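Local coordinates for protein putative S-adenosyl-L-methionine-dependent Methyltransferase (Methanococcus maripaludis, PDB 3DLC) that binds S-adenosylmethionine and probably transfers its methyl group to an acceptor substrate, as a class I methyltransferase of Rossmann-like fold, at residues N177-Q187 / I200-I209; I32-I42 / S140-G148. All coordinates share one frame; numbering follows the deposited sequence.

Interactions 1 and 2 meet on the half of the mixed sheet that carries its antiparallel strands, their centres about 15 Å apart. Interaction 2 lays helix 28-40 against strand 142-148; interaction 1 lays helix 180-193 against the hairpin of strands 198-203 and 206-211. Strands 142-148 and 206-211 are neighbours, joined by backbone hydrogen bonds such as Ile209 N to Ile146 O, and Trp208 stacks on Tyr145. Along the chain interaction 2 closes before interaction 1 opens. Strand order 3-2-1-4-5-7-6 is that of class I methyltransferases. Tyr145 and Trp208 lie on one face and Phe207 on the other, so the two helices cover opposite faces of the sheet, beside the S-adenosylmethionine site.

Interaction 1: N177-Q187 / I200-I209. Unlike the reference sequence in segment 200-209: Gly203 (reference Glu). With ACT (acetate ion), chain B.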
loop_
_atom_site.group_PDB
_atom_site.type_symbol
_atom_site.label_atom_id
_atom_site.label_comp_id
_atom_site.label_asym_id
_atom_site.label_seq_id
_atom_site.Cartn_x
_atom_site.Cartn_y
_atom_site.Cartn_z
ATOM N N ASN A 177 -14.053 -0.836 -4.376
ATOM C CA ASN A 177 -12.601 -0.709 -4.426
ATOM C C ASN A 177 -11.946 -1.630 -5.468
ATOM O O ASN A 177 -11.151 -1.190 -6.294
ATOM C CB ASN A 177 -11.978 -1.004 -3.058
ATOM C CG ASN A 177 -12.275 0.067 -2.028
ATOM O OD1 ASN A 177 -12.649 1.180 -2.363
ATOM N ND2 ASN A 177 -12.104 -0.278 -0.774
ATOM N N ILE A 178 -12.313 -2.902 -5.417
ATOM C CA ILE A 178 -11.654 -3.912 -6.244
ATOM C C ILE A 178 -12.527 -4.165 -7.460
ATOM O O ILE A 178 -13.167 -5.197 -7.591
ATOM C CB ILE A 178 -11.386 -5.200 -5.437
ATOM C CG1 ILE A 178 -10.748 -4.904 -4.076
ATOM C CG2 ILE A 178 -10.513 -6.175 -6.252
ATOM C CD1 ILE A 178 -9.425 -4.161 -4.142
ATOM N N SER A 179 -12.584 -3.178 -8.350
ATOM C CA SER A 179 -13.373 -3.291 -9.542
ATOM C C SER A 179 -12.907 -2.396 -10.665
ATOM O O SER A 179 -11.971 -1.599 -10.522
ATOM C CB SER A 179 -14.827 -2.936 -9.264
ATOM O OG SER A 179 -14.968 -1.558 -9.106
ATOM N N GLN A 180 -13.606 -2.521 -11.804
ATOM C CA GLN A 180 -13.226 -1.768 -12.991
ATOM C C GLN A 180 -13.480 -0.287 -12.853
ATOM O O GLN A 180 -12.971 0.498 -13.640
ATOM C CB GLN A 180 -13.818 -2.366 -14.257
ATOM C CG GLN A 180 -13.116 -3.664 -14.592
ATOM C CD GLN A 180 -13.436 -4.081 -16.000
ATOM O OE1 GLN A 180 -13.120 -3.336 -16.949
ATOM N NE2 GLN A 180 -14.093 -5.237 -16.167
ATOM N N GLU A 181 -14.271 0.104 -11.858
ATOM C CA GLU A 181 -14.465 1.542 -11.619
ATOM C C GLU A 181 -13.121 2.194 -11.341
ATOM O O GLU A 181 -12.825 3.285 -11.834
ATOM C CB GLU A 181 -15.396 1.778 -10.454
ATOM N N ASN A 182 -12.307 1.541 -10.540
ATOM C CA ASN A 182 -10.985 2.021 -10.190
ATOM C C ASN A 182 -9.990 1.801 -11.287
ATOM O O ASN A 182 -9.035 2.600 -11.387
ATOM C CB ASN A 182 -10.524 1.506 -8.834
ATOM C CG ASN A 182 -11.137 2.295 -7.733
ATOM O OD1 ASN A 182 -11.316 3.525 -7.868
ATOM N ND2 ASN A 182 -11.486 1.638 -6.661
ATOM N N VAL A 183 -10.183 0.757 -12.094
ATOM C CA VAL A 183 -9.286 0.598 -13.220
ATOM C C VAL A 183 -9.446 1.836 -14.110
ATOM O O VAL A 183 -8.433 2.458 -14.507
ATOM C CB VAL A 183 -9.537 -0.690 -13.976
ATOM C CG1 VAL A 183 -8.643 -0.761 -15.187
ATOM C CG2 VAL A 183 -9.300 -1.906 -13.051
ATOM N N GLU A 184 -10.688 2.219 -14.395
ATOM C CA GLU A 184 -10.958 3.379 -15.217
ATOM C C GLU A 184 -10.499 4.674 -14.569
ATOM O O GLU A 184 -9.856 5.536 -15.170
ATOM C CB GLU A 184 -12.440 3.489 -15.515
ATOM C CG GLU A 184 -12.734 4.743 -16.310
ATOM C CD GLU A 184 -13.695 4.495 -17.421
ATOM O OE1 GLU A 184 -13.424 3.560 -18.203
ATOM O OE2 GLU A 184 -14.672 5.253 -17.558
ATOM N N ARG A 185 -10.838 4.825 -13.305
ATOM C CA ARG A 185 -10.483 6.048 -12.595
ATOM C C ARG A 185 -8.985 6.302 -12.660
ATOM O O ARG A 185 -8.523 7.399 -12.985
ATOM C CB ARG A 185 -10.900 5.994 -11.130
ATOM C CG ARG A 185 -10.586 7.257 -10.332
ATOM C CD ARG A 185 -10.903 7.170 -8.853
ATOM N NE ARG A 185 -10.644 8.493 -8.286
ATOM C CZ ARG A 185 -10.343 8.766 -7.033
ATOM N NH1 ARG A 185 -10.249 7.827 -6.141
ATOM N NH2 ARG A 185 -10.123 10.019 -6.695
ATOM N N PHE A 186 -8.223 5.275 -12.311
ATOM C CA PHE A 186 -6.769 5.418 -12.224
ATOM C C PHE A 186 -6.068 5.447 -13.568
ATOM O O PHE A 186 -5.057 6.118 -13.696
ATOM C CB PHE A 186 -6.192 4.478 -11.167
ATOM C CG PHE A 186 -6.536 4.927 -9.804
ATOM C CD1 PHE A 186 -5.878 6.020 -9.259
ATOM C CD2 PHE A 186 -7.556 4.371 -9.097
ATOM C CE1 PHE A 186 -6.235 6.507 -8.026
ATOM C CE2 PHE A 186 -7.911 4.840 -7.869
ATOM C CZ PHE A 186 -7.262 5.912 -7.324
ATOM N N GLN A 187 -6.621 4.769 -14.569
ATOM C CA GLN A 187 -6.103 4.925 -15.916
ATOM C C GLN A 187 -6.199 6.407 -16.272
ATOM O O GLN A 187 -5.265 6.995 -16.817
ATOM C CB GLN A 187 -6.942 4.062 -16.888
ATOM C CG GLN A 187 -6.843 4.197 -18.313
ATOM C CD GLN A 187 -7.995 3.409 -18.998
ATOM O OE1 GLN A 187 -8.155 3.506 -20.184
ATOM N NE2 GLN A 187 -8.765 2.619 -18.220
ATOM N N ILE A 200 -2.489 -1.655 -15.199
ATOM C CA ILE A 200 -3.429 -1.627 -14.064
ATOM C C ILE A 200 -4.141 -2.947 -14.157
ATOM O O ILE A 200 -4.755 -3.240 -15.178
ATOM C CB ILE A 200 -4.377 -0.446 -14.073
ATOM C CG1 ILE A 200 -3.605 0.876 -14.059
ATOM C CG2 ILE A 200 -5.296 -0.510 -12.880
ATOM C CD1 ILE A 200 -4.485 2.119 -14.182
ATOM N N ILE A 201 -4.044 -3.748 -13.110
ATOM C CA ILE A 201 -4.559 -5.125 -13.105
ATOM C C ILE A 201 -5.683 -5.314 -12.111
ATOM O O ILE A 201 -5.757 -4.638 -11.068
ATOM C CB ILE A 201 -3.470 -6.186 -12.769
ATOM C CG1 ILE A 201 -2.950 -6.035 -11.349
ATOM C CG2 ILE A 201 -2.295 -6.149 -13.788
ATOM C CD1 ILE A 201 -2.028 -7.170 -10.992
ATOM N N LEU A 202 -6.546 -6.261 -12.428
ATOM C CA LEU A 202 -7.637 -6.652 -11.563
ATOM C C LEU A 202 -7.829 -8.144 -11.723
ATOM O O LEU A 202 -8.082 -8.625 -12.807
ATOM C CB LEU A 202 -8.899 -5.872 -11.922
ATOM C CG LEU A 202 -10.163 -6.231 -11.200
ATOM C CD1 LEU A 202 -10.081 -5.928 -9.731
ATOM C CD2 LEU A 202 -11.345 -5.494 -11.870
ATOM N N GLY A 203 -7.702 -8.860 -10.622
ATOM C CA GLY A 203 -7.875 -10.290 -10.639
ATOM C C GLY A 203 -7.972 -10.855 -9.253
ATOM O O GLY A 203 -8.240 -10.140 -8.296
ATOM N N ASP A 204 -7.723 -12.143 -9.141
ATOM C CA ASP A 204 -7.913 -12.808 -7.849
ATOM C C ASP A 204 -6.975 -12.298 -6.770
ATOM O O ASP A 204 -7.252 -12.484 -5.595
ATOM C CB ASP A 204 -7.828 -14.330 -7.998
ATOM C CG ASP A 204 -9.038 -14.921 -8.749
ATOM O OD1 ASP A 204 -10.108 -14.289 -8.845
ATOM O OD2 ASP A 204 -8.945 -16.061 -9.206
ATOM N N GLU A 205 -5.893 -11.659 -7.148
ATOM C CA GLU A 205 -4.947 -11.173 -6.160
ATOM C C GLU A 205 -5.253 -9.766 -5.711
ATOM O O GLU A 205 -4.667 -9.245 -4.765
ATOM C CB GLU A 205 -3.533 -11.211 -6.709
ATOM C CG GLU A 205 -3.280 -10.222 -7.836
ATOM C CD GLU A 205 -3.446 -10.773 -9.245
ATOM O OE1 GLU A 205 -4.448 -11.488 -9.612
ATOM O OE2 GLU A 205 -2.534 -10.446 -10.032
ATOM N N GLY A 206 -6.191 -9.163 -6.409
ATOM C CA GLY A 206 -6.671 -7.807 -6.091
ATOM C C GLY A 206 -6.621 -6.838 -7.262
ATOM O O GLY A 206 -6.605 -7.252 -8.431
ATOM N N PHE A 207 -6.611 -5.555 -6.909
ATOM C CA PHE A 207 -6.548 -4.413 -7.845
ATOM C C PHE A 207 -5.195 -3.757 -7.606
ATOM O O PHE A 207 -4.909 -3.355 -6.477
ATOM C CB PHE A 207 -7.660 -3.417 -7.527
ATOM C CG PHE A 207 -7.442 -2.059 -8.166
ATOM C CD1 PHE A 207 -7.704 -1.842 -9.505
ATOM C CD2 PHE A 207 -6.924 -1.018 -7.455
ATOM C CE1 PHE A 207 -7.462 -0.608 -10.072
ATOM C CE2 PHE A 207 -6.693 0.233 -8.039
ATOM C CZ PHE A 207 -6.965 0.415 -9.327
ATOM N N TRP A 208 -4.363 -3.610 -8.648
ATOM C CA TRP A 208 -3.010 -3.072 -8.456
ATOM C C TRP A 208 -2.587 -2.232 -9.650
ATOM O O TRP A 208 -2.748 -2.623 -10.804
ATOM C CB TRP A 208 -2.000 -4.191 -8.219
ATOM C CG TRP A 208 -2.383 -5.075 -7.060
ATOM C CD1 TRP A 208 -3.074 -6.249 -7.119
ATOM C CD2 TRP A 208 -2.159 -4.818 -5.682
ATOM N NE1 TRP A 208 -3.274 -6.740 -5.857
ATOM C CE2 TRP A 208 -2.722 -5.880 -4.954
ATOM C CE3 TRP A 208 -1.530 -3.793 -4.985
ATOM C CZ2 TRP A 208 -2.647 -5.953 -3.555
ATOM C CZ3 TRP A 208 -1.446 -3.867 -3.585
ATOM C CH2 TRP A 208 -2.010 -4.936 -2.902
ATOM N N ILE A 209 -2.002 -1.076 -9.324
ATOM C CA ILE A 209 -1.456 -0.117 -10.270
ATOM C C ILE A 209 0.044 -0.314 -10.328
ATOM O O ILE A 209 0.738 -0.163 -9.322
ATOM C CB ILE A 209 -1.813 1.307 -9.821
ATOM C CG1 ILE A 209 -3.334 1.520 -9.764
ATOM C CG2 ILE A 209 -1.126 2.336 -10.713
ATOM C CD1 ILE A 209 -3.763 2.717 -8.902
HETATM C C ACT B . -9.920 11.904 -9.827
HETATM O O ACT B . -10.289 12.338 -8.705
HETATM O OXT ACT B . -10.387 10.790 -10.204
HETATM C CH3 ACT B . -8.975 12.704 -10.665
#
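Phe207 reaches from strand 206-209 into the start of helix 180-187, where Asn182 CB sits over one face of its ring, 4.0 Å from the centroid, as a CH-pi contact. Val183 CG2 meets the rim in the ring plane, 3.7 Å from Phe207 CE1. The ring projects between Ile178 and Phe186 because chi1 (164°) turns CG away from the backbone N: Ile178 CD1 packs on its CB, and Phe186 CD2 meets Phe207 CZ obliquely, the two side chains crossing at about a right angle. On the neighbouring strand, Leu202 forks around the loop before the helix, CD1 lying 3.5 Å from Ile178 CG2 while CD2 touches Ser179 C and Gln180 CG. Ile200 CD1 reaches the helix backbone 3.4 Å from Gln187 N, and Ile209 CD1 meets Phe186 CG at 3.7 Å.

Behind this apolar layer, polar bonds shape the helix start. Ser179 is the N-cap, its OG accepting from Glu181 N and also bonded to Lys176 O. Asn182 ND2 donates almost straight (173°) over 2.9 Å to Asn177 O, which lies in the Asn182 amide plane, steadying the side chain whose CB lies on Phe207. On the outer side, Arg185 grips an acetate, probably from the crystallisation liquor, through NE and NH2. A leucine in place of Phe207 would probably leave Asn182 CB without its ring face and open a gap between Val183 and Phe186.

The helix runs nearly antiparallel to strand 200-203 (177°) and nearly parallel to strand 206-209, and Phe122 and helix 127-137 add to the packing around it. The polar bonds named lie within the helix start or lead outside the contact, not across it: the helix is held on the hairpin, which forms the sheet edge, by apolar side chains.

Interaction 2: I32-I42 / S140-G148; sequences IAENIINRFGI and SGGKTYIGG
Tyr145 projects from strand 142-146 beneath helix 32-40, and Ile36 CG1 lies over one face of its ring, 3.4 Å from CD2: this CH-pi contact is the tight centre of the interface. Ile36 CG1 stands beside the backbone N (chi1 -68°), which brings this branch and its CD1 down onto the ring, while Ile32 CG2 adds a more distant touch at CE2. Phe40 closes the other end. Its CE2 meets Tyr145 CD1 at 3.9 Å, and its ring is sandwiched between Lys143 CB, centred over one face and only 9° off the normal, and Arg39 CB over the opposite face.

The periphery is looser and more polar. Tyr145 OH is linked to Asn35 ND2 through a water lying in the plane of the phenol ring, 2.8 Å from OH; Asn35 ND2 also bonds Gly151 O. The exposed Arg39 approaches only by CD, 4.2 Å from Tyr145 CE1. Lys143 lays CG against Phe40 and Ile42 CD1, then bends at chi2 so that NZ reaches Ser212 OG.

Helix and strand cross at 149°, their axes 10.4 Å apart. Further along the sheet, Ile32 and Ile36 rest on strand 112-118, and helix 56-64 flanks the helix at Ile32 and Ala33; in the other direction, Ile210 of strand 206-211 touches Arg39, Phe40 and Tyr145.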
loop_
_atom_site.group_PDB
_atom_site.type_symbol
_atom_site.label_atom_id
_atom_site.label_comp_id
_atom_site.label_asym_id
_atom_site.label_seq_id
_atom_site.Cartn_x
_atom_site.Cartn_y
_atom_site.Cartn_z
ATOM N N ILE A 32 1.095 -11.481 -0.583
ATOM C CA ILE A 32 1.248 -10.296 -1.400
ATOM C C ILE A 32 2.734 -10.012 -1.600
ATOM O O ILE A 32 3.172 -9.671 -2.718
ATOM C CB ILE A 32 0.513 -9.104 -0.793
ATOM C CG1 ILE A 32 -1.015 -9.352 -0.852
ATOM C CG2 ILE A 32 0.869 -7.816 -1.539
ATOM C CD1 ILE A 32 -1.857 -8.363 -0.040
ATOM N N ALA A 33 3.533 -10.111 -0.545
ATOM C CA ALA A 33 4.977 -9.911 -0.679
ATOM C C ALA A 33 5.592 -10.866 -1.685
ATOM O O ALA A 33 6.394 -10.490 -2.529
ATOM C CB ALA A 33 5.654 -10.035 0.696
ATOM N N GLU A 34 5.190 -12.127 -1.610
ATOM C CA GLU A 34 5.669 -13.128 -2.536
ATOM C C GLU A 34 5.236 -12.799 -3.953
ATOM O O GLU A 34 6.018 -12.931 -4.905
ATOM C CB GLU A 34 5.144 -14.498 -2.099
ATOM C CG GLU A 34 5.478 -15.623 -3.022
ATOM C CD GLU A 34 5.013 -16.956 -2.500
ATOM O OE1 GLU A 34 3.856 -17.117 -2.108
ATOM O OE2 GLU A 34 5.845 -17.839 -2.468
ATOM N N ASN A 35 3.994 -12.357 -4.120
ATOM C CA ASN A 35 3.496 -11.975 -5.433
ATOM C C ASN A 35 4.365 -10.857 -6.024
ATOM O O ASN A 35 4.706 -10.893 -7.223
ATOM C CB ASN A 35 2.046 -11.490 -5.380
ATOM C CG ASN A 35 1.059 -12.597 -5.131
ATOM O OD1 ASN A 35 1.388 -13.777 -5.300
ATOM N ND2 ASN A 35 -0.170 -12.221 -4.776
ATOM N N ILE A 36 4.728 -9.868 -5.197
ATOM C CA ILE A 36 5.507 -8.731 -5.647
ATOM C C ILE A 36 6.920 -9.177 -6.041
ATOM O O ILE A 36 7.456 -8.782 -7.100
ATOM C CB ILE A 36 5.550 -7.649 -4.548
ATOM C CG1 ILE A 36 4.156 -7.045 -4.354
ATOM C CG2 ILE A 36 6.614 -6.583 -4.860
ATOM C CD1 ILE A 36 4.024 -6.295 -3.019
ATOM N N ILE A 37 7.535 -9.986 -5.204
ATOM C CA ILE A 37 8.875 -10.518 -5.497
ATOM C C ILE A 37 8.858 -11.301 -6.790
ATOM O O ILE A 37 9.744 -11.147 -7.643
ATOM C CB ILE A 37 9.395 -11.339 -4.289
ATOM C CG1 ILE A 37 9.690 -10.387 -3.127
ATOM C CG2 ILE A 37 10.618 -12.190 -4.702
ATOM C CD1 ILE A 37 9.891 -11.050 -1.791
ATOM N N ASN A 38 7.864 -12.165 -6.927
ATOM C CA ASN A 38 7.786 -13.019 -8.110
ATOM C C ASN A 38 7.505 -12.219 -9.365
ATOM O O ASN A 38 8.017 -12.542 -10.439
ATOM C CB ASN A 38 6.709 -14.072 -7.951
ATOM C CG ASN A 38 7.087 -15.162 -6.972
ATOM O OD1 ASN A 38 8.244 -15.253 -6.544
ATOM N ND2 ASN A 38 6.106 -15.972 -6.567
ATOM N N ARG A 39 6.696 -11.169 -9.253
ATOM C CA ARG A 39 6.301 -10.440 -10.431
ATOM C C ARG A 39 7.451 -9.625 -11.051
ATOM O O ARG A 39 7.586 -9.582 -12.259
ATOM C CB ARG A 39 5.085 -9.587 -10.095
ATOM C CG ARG A 39 4.380 -9.122 -11.312
ATOM C CD ARG A 39 3.051 -8.440 -11.013
ATOM N NE ARG A 39 2.506 -7.960 -12.257
ATOM C CZ ARG A 39 1.319 -8.268 -12.777
ATOM N NH1 ARG A 39 0.363 -8.900 -12.104
ATOM N NH2 ARG A 39 1.046 -7.816 -13.969
ATOM N N PHE A 40 8.197 -8.878 -10.202
ATOM C CA PHE A 40 9.207 -7.992 -10.688
ATOM C C PHE A 40 10.625 -8.459 -10.542
ATOM O O PHE A 40 11.492 -7.933 -11.221
ATOM C CB PHE A 40 9.060 -6.628 -10.028
ATOM C CG PHE A 40 7.665 -6.063 -10.073
ATOM C CD1 PHE A 40 7.041 -5.788 -11.268
ATOM C CD2 PHE A 40 6.967 -5.847 -8.914
ATOM C CE1 PHE A 40 5.770 -5.277 -11.300
ATOM C CE2 PHE A 40 5.689 -5.340 -8.931
ATOM C CZ PHE A 40 5.088 -5.055 -10.136
ATOM N N GLY A 41 10.887 -9.433 -9.691
ATOM C CA GLY A 41 12.258 -9.883 -9.514
ATOM C C GLY A 41 13.168 -8.883 -8.825
ATOM O O GLY A 41 14.394 -9.023 -8.919
ATOM N N ILE A 42 12.586 -7.881 -8.152
ATOM C CA ILE A 42 13.337 -6.877 -7.378
ATOM C C ILE A 42 13.404 -7.391 -5.957
ATOM O O ILE A 42 12.365 -7.634 -5.338
ATOM C CB ILE A 42 12.716 -5.466 -7.426
ATOM C CG1 ILE A 42 12.324 -5.036 -8.855
ATOM C CG2 ILE A 42 13.700 -4.468 -6.830
ATOM C CD1 ILE A 42 11.342 -3.864 -8.895
ATOM N N SER A 140 14.248 5.574 -12.131
ATOM C CA SER A 140 14.159 5.118 -13.510
ATOM C C SER A 140 14.420 3.611 -13.511
ATOM O O SER A 140 15.415 3.127 -12.970
ATOM C CB SER A 140 15.168 5.866 -14.388
ATOM O OG SER A 140 15.058 5.486 -15.740
ATOM N N GLY A 141 13.534 2.875 -14.160
ATOM C CA GLY A 141 13.535 1.420 -14.149
ATOM C C GLY A 141 12.786 0.799 -12.988
ATOM O O GLY A 141 12.629 -0.399 -12.933
ATOM N N GLY A 142 12.319 1.630 -12.071
ATOM C CA GLY A 142 11.556 1.203 -10.909
ATOM C C GLY A 142 10.145 0.771 -11.242
ATOM O O GLY A 142 9.613 1.111 -12.297
ATOM N N LYS A 143 9.518 0.096 -10.274
ATOM C CA LYS A 143 8.162 -0.447 -10.402
ATOM C C LYS A 143 7.297 -0.058 -9.212
ATOM O O LYS A 143 7.814 0.144 -8.108
ATOM C CB LYS A 143 8.184 -1.993 -10.464
ATOM C CG LYS A 143 9.013 -2.604 -11.590
ATOM C CD LYS A 143 8.361 -2.437 -12.926
ATOM C CE LYS A 143 9.172 -3.100 -14.025
ATOM N NZ LYS A 143 8.519 -2.991 -15.322
ATOM N N THR A 144 5.987 0.003 -9.439
ATOM C CA THR A 144 5.026 0.173 -8.355
ATOM C C THR A 144 4.060 -1.008 -8.293
ATOM O O THR A 144 3.873 -1.743 -9.252
ATOM C CB THR A 144 4.198 1.483 -8.444
ATOM O OG1 THR A 144 3.165 1.389 -9.438
ATOM C CG2 THR A 144 5.052 2.677 -8.769
ATOM N N TYR A 145 3.407 -1.139 -7.137
ATOM C CA TYR A 145 2.357 -2.147 -6.919
ATOM C C TYR A 145 1.456 -1.525 -5.857
ATOM O O TYR A 145 1.640 -1.710 -4.660
ATOM C CB TYR A 145 2.986 -3.450 -6.479
ATOM C CG TYR A 145 2.091 -4.671 -6.563
ATOM C CD1 TYR A 145 1.927 -5.370 -7.748
ATOM C CD2 TYR A 145 1.474 -5.185 -5.436
ATOM C CE1 TYR A 145 1.191 -6.518 -7.810
ATOM C CE2 TYR A 145 0.737 -6.344 -5.498
ATOM C CZ TYR A 145 0.594 -7.011 -6.686
ATOM O OH TYR A 145 -0.139 -8.171 -6.694
ATOM N N ILE A 146 0.494 -0.740 -6.347
ATOM C CA ILE A 146 -0.331 0.157 -5.499
ATOM C C ILE A 146 -1.790 -0.170 -5.690
ATOM O O ILE A 146 -2.332 -0.079 -6.798
ATOM C CB ILE A 146 -0.054 1.633 -5.883
ATOM C CG1 ILE A 146 1.402 1.990 -5.551
ATOM C CG2 ILE A 146 -1.067 2.565 -5.235
ATOM C CD1 ILE A 146 1.883 3.255 -6.201
ATOM N N GLY A 147 -2.457 -0.577 -4.614
ATOM C CA GLY A 147 -3.843 -1.005 -4.779
ATOM C C GLY A 147 -4.359 -1.650 -3.531
ATOM O O GLY A 147 -4.141 -1.133 -2.428
ATOM N N GLY A 148 -5.022 -2.774 -3.696
ATOM C CA GLY A 148 -5.557 -3.515 -2.555
ATOM C C GLY A 148 -5.967 -4.905 -2.923
ATOM O O GLY A 148 -6.052 -5.233 -4.082
HETATM O O HOH W 1 -1.291 -9.510 -4.560
#